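Long-range contacts in omega transaminase (Pseudomonas sp., PDB 5LHA), which probably transfers amino groups between amines and carbonyl compounds, as an omega (amine) transaminase of PLP fold type I whose cofactor is held here as pyridoxamine phosphate: residues Thr148-Leu153 with Ile225-Ala230; Tyr246-Arg251 with Trp282-Asp287. One frame throughout, in Å; residues are numbered along the deposited sequence.

Interaction 1 (Thr148-Leu153 with Ile225-Ala230); sequences TRFLSL and IAALIA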
loop_
_atom_site.group_PDB
_atom_site.type_symbol
_atom_site.label_atom_id
_atom_site.label_comp_id
_atom_site.label_asym_id
_atom_site.label_seq_id
_atom_site.Cartn_x
_atom_site.Cartn_y
_atom_site.Cartn_z
ATOM N N THR A 148 -4.040 -12.610 1.860
ATOM C CA THR A 148 -4.521 -11.270 1.532
ATOM C C THR A 148 -4.454 -10.900 0.043
ATOM O O THR A 148 -5.223 -10.055 -0.431
ATOM C CB THR A 148 -3.723 -10.267 2.379
ATOM O OG1 THR A 148 -4.276 -8.950 2.264
ATOM C CG2 THR A 148 -2.279 -10.250 1.957
ATOM N N ARG A 149 -3.536 -11.504 -0.700
ATOM C CA ARG A 149 -3.299 -11.118 -2.081
ATOM C C ARG A 149 -4.348 -11.709 -3.023
ATOM O O ARG A 149 -4.979 -12.730 -2.738
ATOM C CB ARG A 149 -1.898 -11.553 -2.490
ATOM C CG ARG A 149 -0.794 -10.835 -1.719
ATOM C CD ARG A 149 0.521 -11.512 -2.015
ATOM N NE ARG A 149 1.653 -10.872 -1.355
ATOM C CZ ARG A 149 2.840 -11.446 -1.192
ATOM N NH1 ARG A 149 3.036 -12.698 -1.588
ATOM N NH2 ARG A 149 3.821 -10.784 -0.593
ATOM N N PHE A 150 -4.505 -11.064 -4.180
ATOM C CA PHE A 150 -5.473 -11.474 -5.190
ATOM C C PHE A 150 -4.763 -11.670 -6.525
ATOM O O PHE A 150 -3.870 -10.897 -6.876
ATOM C CB PHE A 150 -6.601 -10.431 -5.369
ATOM C CG PHE A 150 -7.434 -10.172 -4.126
ATOM C CD1 PHE A 150 -8.141 -11.189 -3.516
ATOM C CD2 PHE A 150 -7.553 -8.888 -3.611
ATOM C CE1 PHE A 150 -8.923 -10.935 -2.385
ATOM C CE2 PHE A 150 -8.332 -8.632 -2.493
ATOM C CZ PHE A 150 -9.017 -9.661 -1.878
ATOM N N LEU A 151 -5.161 -12.695 -7.274
ATOM C CA LEU A 151 -4.682 -12.906 -8.632
ATOM C C LEU A 151 -5.799 -12.627 -9.632
ATOM O O LEU A 151 -6.969 -12.912 -9.370
ATOM C CB LEU A 151 -4.181 -14.343 -8.832
ATOM C CG LEU A 151 -3.089 -14.884 -7.900
ATOM C CD1 LEU A 151 -2.748 -16.349 -8.206
ATOM C CD2 LEU A 151 -1.830 -14.032 -7.947
ATOM N N SER A 152 -5.425 -12.105 -10.799
ATOM C CA SER A 152 -6.378 -11.932 -11.889
ATOM C C SER A 152 -5.602 -12.001 -13.198
ATOM O O SER A 152 -4.370 -12.127 -13.209
ATOM C CB SER A 152 -7.193 -10.629 -11.755
ATOM O OG SER A 152 -6.406 -9.453 -11.909
ATOM N N LEU A 153 -6.343 -11.937 -14.302
ATOM C CA LEU A 153 -5.829 -12.179 -15.638
ATOM C C LEU A 153 -5.738 -10.880 -16.424
ATOM O O LEU A 153 -6.521 -9.948 -16.218
ATOM C CB LEU A 153 -6.728 -13.163 -16.396
ATOM C CG LEU A 153 -7.028 -14.507 -15.718
ATOM C CD1 LEU A 153 -7.945 -15.363 -16.586
ATOM C CD2 LEU A 153 -5.733 -15.237 -15.443
ATOM N N ILE A 225 -2.138 -15.681 -0.374
ATOM C CA ILE A 225 -3.046 -15.447 -1.494
ATOM C C ILE A 225 -4.471 -15.797 -1.076
ATOM O O ILE A 225 -4.753 -16.933 -0.667
ATOM C CB ILE A 225 -2.606 -16.242 -2.732
ATOM C CG1 ILE A 225 -1.154 -15.888 -3.078
ATOM C CG2 ILE A 225 -3.516 -15.931 -3.908
ATOM C CD1 ILE A 225 -0.543 -16.746 -4.154
ATOM N N ALA A 226 -5.372 -14.817 -1.179
ATOM C CA ALA A 226 -6.762 -15.008 -0.768
ATOM C C ALA A 226 -7.602 -15.633 -1.876
ATOM O O ALA A 226 -8.334 -16.601 -1.632
ATOM C CB ALA A 226 -7.372 -13.675 -0.330
ATOM N N ALA A 227 -7.512 -15.109 -3.099
ATOM C CA ALA A 227 -8.388 -15.603 -4.150
ATOM C C ALA A 227 -7.808 -15.292 -5.521
ATOM O O ALA A 227 -6.950 -14.418 -5.677
ATOM C CB ALA A 227 -9.793 -15.020 -4.015
ATOM N N LEU A 228 -8.271 -16.063 -6.502
ATOM C CA LEU A 228 -8.065 -15.804 -7.920
ATOM C C LEU A 228 -9.416 -15.503 -8.555
ATOM O O LEU A 228 -10.373 -16.260 -8.366
ATOM C CB LEU A 228 -7.410 -17.010 -8.603
ATOM C CG LEU A 228 -7.016 -16.981 -10.085
ATOM C CD1 LEU A 228 -5.858 -17.941 -10.314
ATOM C CD2 LEU A 228 -8.165 -17.351 -10.999
ATOM N N ILE A 229 -9.490 -14.422 -9.327
ATOM C CA ILE A 229 -10.732 -14.012 -9.971
ATOM C C ILE A 229 -10.552 -14.040 -11.481
ATOM O O ILE A 229 -9.530 -13.580 -12.005
ATOM C CB ILE A 229 -11.187 -12.620 -9.482
ATOM C CG1 ILE A 229 -12.510 -12.228 -10.137
ATOM C CG2 ILE A 229 -10.086 -11.571 -9.669
ATOM C CD1 ILE A 229 -13.176 -11.042 -9.482
ATOM N N ALA A 230 -11.541 -14.590 -12.178
ATOM C CA ALA A 230 -11.437 -14.733 -13.619
ATOM C C ALA A 230 -12.829 -14.839 -14.219
ATOM O O ALA A 230 -13.748 -15.396 -13.609
ATOM C CB ALA A 230 -10.591 -15.957 -13.993
#
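Strands 149-153 and 225-230 run parallel, their axes 4.7 Å apart and inclined by 21°, with backbone bonds from Leu151 N to Ala227 O (3.0 Å) and from Ile229 N to Leu151 O (2.9 Å). Near the start the register slips by one residue: Arg149 pairs with Ile225 but Phe150 with Ala227, a beta bulge at Ala226. Arg149 O receives a short bond from Ala226 N (2.6 Å) and a weak one from Ala227 N, so a single carbonyl spans the bulge. Phe150 and Ala227 lie on one face of the sheet; ring atom CE1 of Phe150 lies 3.8 Å from Ala226 CB, while Thr148 O sits over the ring centre. Leu151, on the other face with Ile225 and Leu228, crosses both side chains at a slant: its CB faces Leu228 CG (4.1 Å) and its CG meets Ile225 CG2. Ile229 has CG1 anti to the backbone N (chi1 -178°), which leaves CG2 as the branch turned to the partner strand, packed on Ser152 CB (3.7 Å). Ser152 OG hydrogen-bonds to Val167 O, outside the two strands. At the C-terminal end Leu153 CD1 touches Ala230 CB, and Ile229 O is buried without a polar partner. Strand 184-187 flanks 149-153 on one side, and strand 260-264 flanks 225-230 on the other. The pair belongs to the mostly parallel, seven-stranded central sheet of the large domain, as in fold type I PLP enzymes; the side chain of Ile229 lies about 7 Å from the bound pyridoxamine phosphate and touches His158 of its pocket.

Interaction 2 (Tyr246-Arg251 with Trp282-Asp287); sequences YWPRLR and WGVAPD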
loop_
_atom_site.group_PDB
_atom_site.type_symbol
_atom_site.label_atom_id
_atom_site.label_comp_id
_atom_site.label_asym_id
_atom_site.label_seq_id
_atom_site.Cartn_x
_atom_site.Cartn_y
_atom_site.Cartn_z
ATOM N N TYR A 246 -8.551 -24.992 -19.847
ATOM C CA TYR A 246 -7.951 -23.967 -18.994
ATOM C C TYR A 246 -8.653 -23.856 -17.641
ATOM O O TYR A 246 -7.999 -23.881 -16.591
ATOM C CB TYR A 246 -7.942 -22.615 -19.702
ATOM C CG TYR A 246 -7.374 -21.514 -18.828
ATOM C CD1 TYR A 246 -6.020 -21.483 -18.513
ATOM C CD2 TYR A 246 -8.189 -20.509 -18.319
ATOM C CE1 TYR A 246 -5.491 -20.484 -17.715
ATOM C CE2 TYR A 246 -7.667 -19.502 -17.524
ATOM C CZ TYR A 246 -6.318 -19.496 -17.227
ATOM O OH TYR A 246 -5.798 -18.496 -16.435
ATOM N N TRP A 247 -9.976 -23.669 -17.640
ATOM C CA TRP A 247 -10.683 -23.480 -16.376
ATOM C C TRP A 247 -10.643 -24.725 -15.489
ATOM O O TRP A 247 -10.492 -24.589 -14.267
ATOM C CB TRP A 247 -12.129 -23.027 -16.617
ATOM C CG TRP A 247 -12.242 -21.523 -16.651
ATOM C CD1 TRP A 247 -11.935 -20.699 -17.698
ATOM C CD2 TRP A 247 -12.634 -20.666 -15.569
ATOM N NE1 TRP A 247 -12.135 -19.385 -17.341
ATOM C CE2 TRP A 247 -12.559 -19.338 -16.040
ATOM C CE3 TRP A 247 -13.047 -20.892 -14.254
ATOM C CZ2 TRP A 247 -12.894 -18.242 -15.244
ATOM C CZ3 TRP A 247 -13.375 -19.807 -13.465
ATOM C CH2 TRP A 247 -13.293 -18.497 -13.961
ATOM N N PRO A 248 -10.764 -25.943 -16.033
ATOM C CA PRO A 248 -10.535 -27.126 -15.181
ATOM C C PRO A 248 -9.152 -27.170 -14.544
ATOM O O PRO A 248 -9.027 -27.569 -13.378
ATOM C CB PRO A 248 -10.761 -28.294 -16.151
ATOM C CG PRO A 248 -11.751 -27.754 -17.129
ATOM C CD PRO A 248 -11.368 -26.323 -17.328
ATOM N N ARG A 249 -8.104 -26.784 -15.271
ATOM C CA ARG A 249 -6.775 -26.761 -14.671
ATOM C C ARG A 249 -6.565 -25.543 -13.787
ATOM O O ARG A 249 -5.637 -25.535 -12.971
ATOM C CB ARG A 249 -5.704 -26.815 -15.757
ATOM C CG ARG A 249 -5.725 -28.099 -16.570
ATOM C CD ARG A 249 -4.518 -28.187 -17.479
ATOM N NE ARG A 249 -3.270 -28.097 -16.719
ATOM C CZ ARG A 249 -2.059 -28.317 -17.224
ATOM N NH1 ARG A 249 -1.915 -28.647 -18.505
ATOM N NH2 ARG A 249 -0.990 -28.208 -16.446
ATOM N N LEU A 250 -7.403 -24.512 -13.943
ATOM C CA LEU A 250 -7.453 -23.425 -12.972
ATOM C C LEU A 250 -7.967 -23.929 -11.630
ATOM O O LEU A 250 -7.332 -23.725 -10.588
ATOM C CB LEU A 250 -8.351 -22.314 -13.506
ATOM C CG LEU A 250 -8.031 -20.875 -13.126
ATOM C CD1 LEU A 250 -6.597 -20.556 -13.496
ATOM C CD2 LEU A 250 -8.997 -19.950 -13.841
ATOM N N ARG A 251 -9.125 -24.602 -11.650
ATOM C CA ARG A 251 -9.707 -25.204 -10.454
ATOM C C ARG A 251 -8.713 -26.112 -9.736
ATOM O O ARG A 251 -8.609 -26.084 -8.504
ATOM C CB ARG A 251 -10.961 -25.989 -10.853
ATOM C CG ARG A 251 -11.728 -26.711 -9.732
ATOM C CD ARG A 251 -12.470 -25.776 -8.796
ATOM N NE ARG A 251 -11.649 -25.299 -7.689
ATOM C CZ ARG A 251 -12.086 -24.455 -6.763
ATOM N NH1 ARG A 251 -13.325 -23.993 -6.824
ATOM N NH2 ARG A 251 -11.290 -24.065 -5.783
ATOM N N TRP A 282 -17.732 -24.918 -18.578
ATOM C CA TRP A 282 -16.404 -25.523 -18.600
ATOM C C TRP A 282 -16.275 -26.710 -17.655
ATOM O O TRP A 282 -15.177 -27.261 -17.532
ATOM C CB TRP A 282 -15.347 -24.476 -18.242
ATOM C CG TRP A 282 -15.286 -23.317 -19.200
ATOM C CD1 TRP A 282 -15.391 -21.992 -18.886
ATOM C CD2 TRP A 282 -15.071 -23.376 -20.619
ATOM N NE1 TRP A 282 -15.277 -21.223 -20.022
ATOM C CE2 TRP A 282 -15.079 -22.049 -21.098
ATOM C CE3 TRP A 282 -14.874 -24.420 -21.530
ATOM C CZ2 TRP A 282 -14.897 -21.741 -22.446
ATOM C CZ3 TRP A 282 -14.699 -24.113 -22.869
ATOM C CH2 TRP A 282 -14.708 -22.787 -23.313
ATOM N N GLY A 283 -17.353 -27.086 -16.964
ATOM C CA GLY A 283 -17.329 -28.211 -16.047
ATOM C C GLY A 283 -16.682 -27.931 -14.714
ATOM O O GLY A 283 -16.133 -28.848 -14.097
ATOM N N VAL A 284 -16.785 -26.701 -14.220
ATOM C CA VAL A 284 -16.031 -26.248 -13.057
ATOM C C VAL A 284 -16.972 -25.604 -12.049
ATOM O O VAL A 284 -17.889 -24.865 -12.423
ATOM C CB VAL A 284 -14.919 -25.262 -13.475
ATOM C CG1 VAL A 284 -14.429 -24.458 -12.289
ATOM C CG2 VAL A 284 -13.767 -26.024 -14.104
ATOM N N ALA A 285 -16.772 -25.938 -10.772
ATOM C CA ALA A 285 -17.453 -25.296 -9.661
ATOM C C ALA A 285 -16.497 -24.325 -8.982
ATOM O O ALA A 285 -15.556 -24.768 -8.303
ATOM C CB ALA A 285 -17.957 -26.331 -8.661
ATOM N N PRO A 286 -16.666 -23.022 -9.146
ATOM C CA PRO A 286 -15.840 -22.064 -8.407
ATOM C C PRO A 286 -16.317 -21.943 -6.963
ATOM O O PRO A 286 -17.336 -22.497 -6.568
ATOM C CB PRO A 286 -16.044 -20.758 -9.176
ATOM C CG PRO A 286 -17.406 -20.900 -9.769
ATOM C CD PRO A 286 -17.590 -22.361 -10.080
ATOM N N ASP A 287 -15.537 -21.217 -6.163
ATOM C CA ASP A 287 -15.913 -21.003 -4.772
ATOM C C ASP A 287 -16.919 -19.867 -4.622
ATOM O O ASP A 287 -17.761 -19.914 -3.717
ATOM C CB ASP A 287 -14.667 -20.714 -3.917
ATOM C CG ASP A 287 -13.708 -21.897 -3.846
ATOM O OD1 ASP A 287 -13.985 -22.842 -3.079
ATOM O OD2 ASP A 287 -12.678 -21.884 -4.547
#
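Asp287 OD2 is gripped by both terminal nitrogens of Arg251: NH2 makes the main salt-bridge bond at 2.9 Å, and NH1 adds a weak, more bent one at 3.2 Å. The oxygen is approached on its syn side, 25° out of the carboxylate plane, and the guanidinium and carboxylate planes stand almost perpendicular, at 85°. Leu261 N is a further donor to OD2, and Asn308 ND2 binds OD1, so the acid is fixed from several directions. Arg251 NH1 also reaches Ala285 O (2.8 Å) on a lone pair, with that oxygen close to the guanidinium plane. One flat group thus ties the helix to a backbone carbonyl and to an acid, which should restrict its rotation. The side chain gets there by leaving with CG anti to the backbone N (chi1 180°) and then bending at chi2 and chi3. Asp255, one turn further along the helix, forms a second salt bridge with NH2. Nearer the start of the helix the contact is apolar. Val284 CG2 lies against Trp247 O (3.6 Å) and Pro248 CG (4.0 Å), while CG1 points to Arg251 CB (4.1 Å). Trp282 CD1 comes over one face of the Trp247 indole, 3.9 Å from Trp247 CD1; the five-membered rings are almost parallel but slid so far that they barely overlap. Leu250 CD2 covers the opposite face, so the indole is held between Trp282 and Leu250. Gly283, with positive phi, ends helix 278-281 in a Schellman motif and turns the chain toward strand 288-291. Helix 246-256 therefore lies between this connection, helix 202-220, which receives Tyr246, Arg249 and Leu250, and strands 225-230 and 260-264 of the central sheet.

Interactions 1 and 2 lie in series along the chain, 15 Å apart between centres and on the same side of its middle. Strand 225-230, half of interaction 1, is followed by helix 246-256, which carries the first half of interaction 2, then by strand 260-264, its parallel neighbour in the sheet, so strand, helix and strand make a beta-alpha-beta unit, the helix lying in the crossover. Helix and sheet meet directly: Trp247 CH2 packs on Ala230 O (3.2 Å), and Leu250 on Leu228. Interaction 1 thus joins strands within the sheet, whereas interaction 2 fastens a covering helix to the connection leading into strand 288-291, building up one side of the cofactor-binding domain.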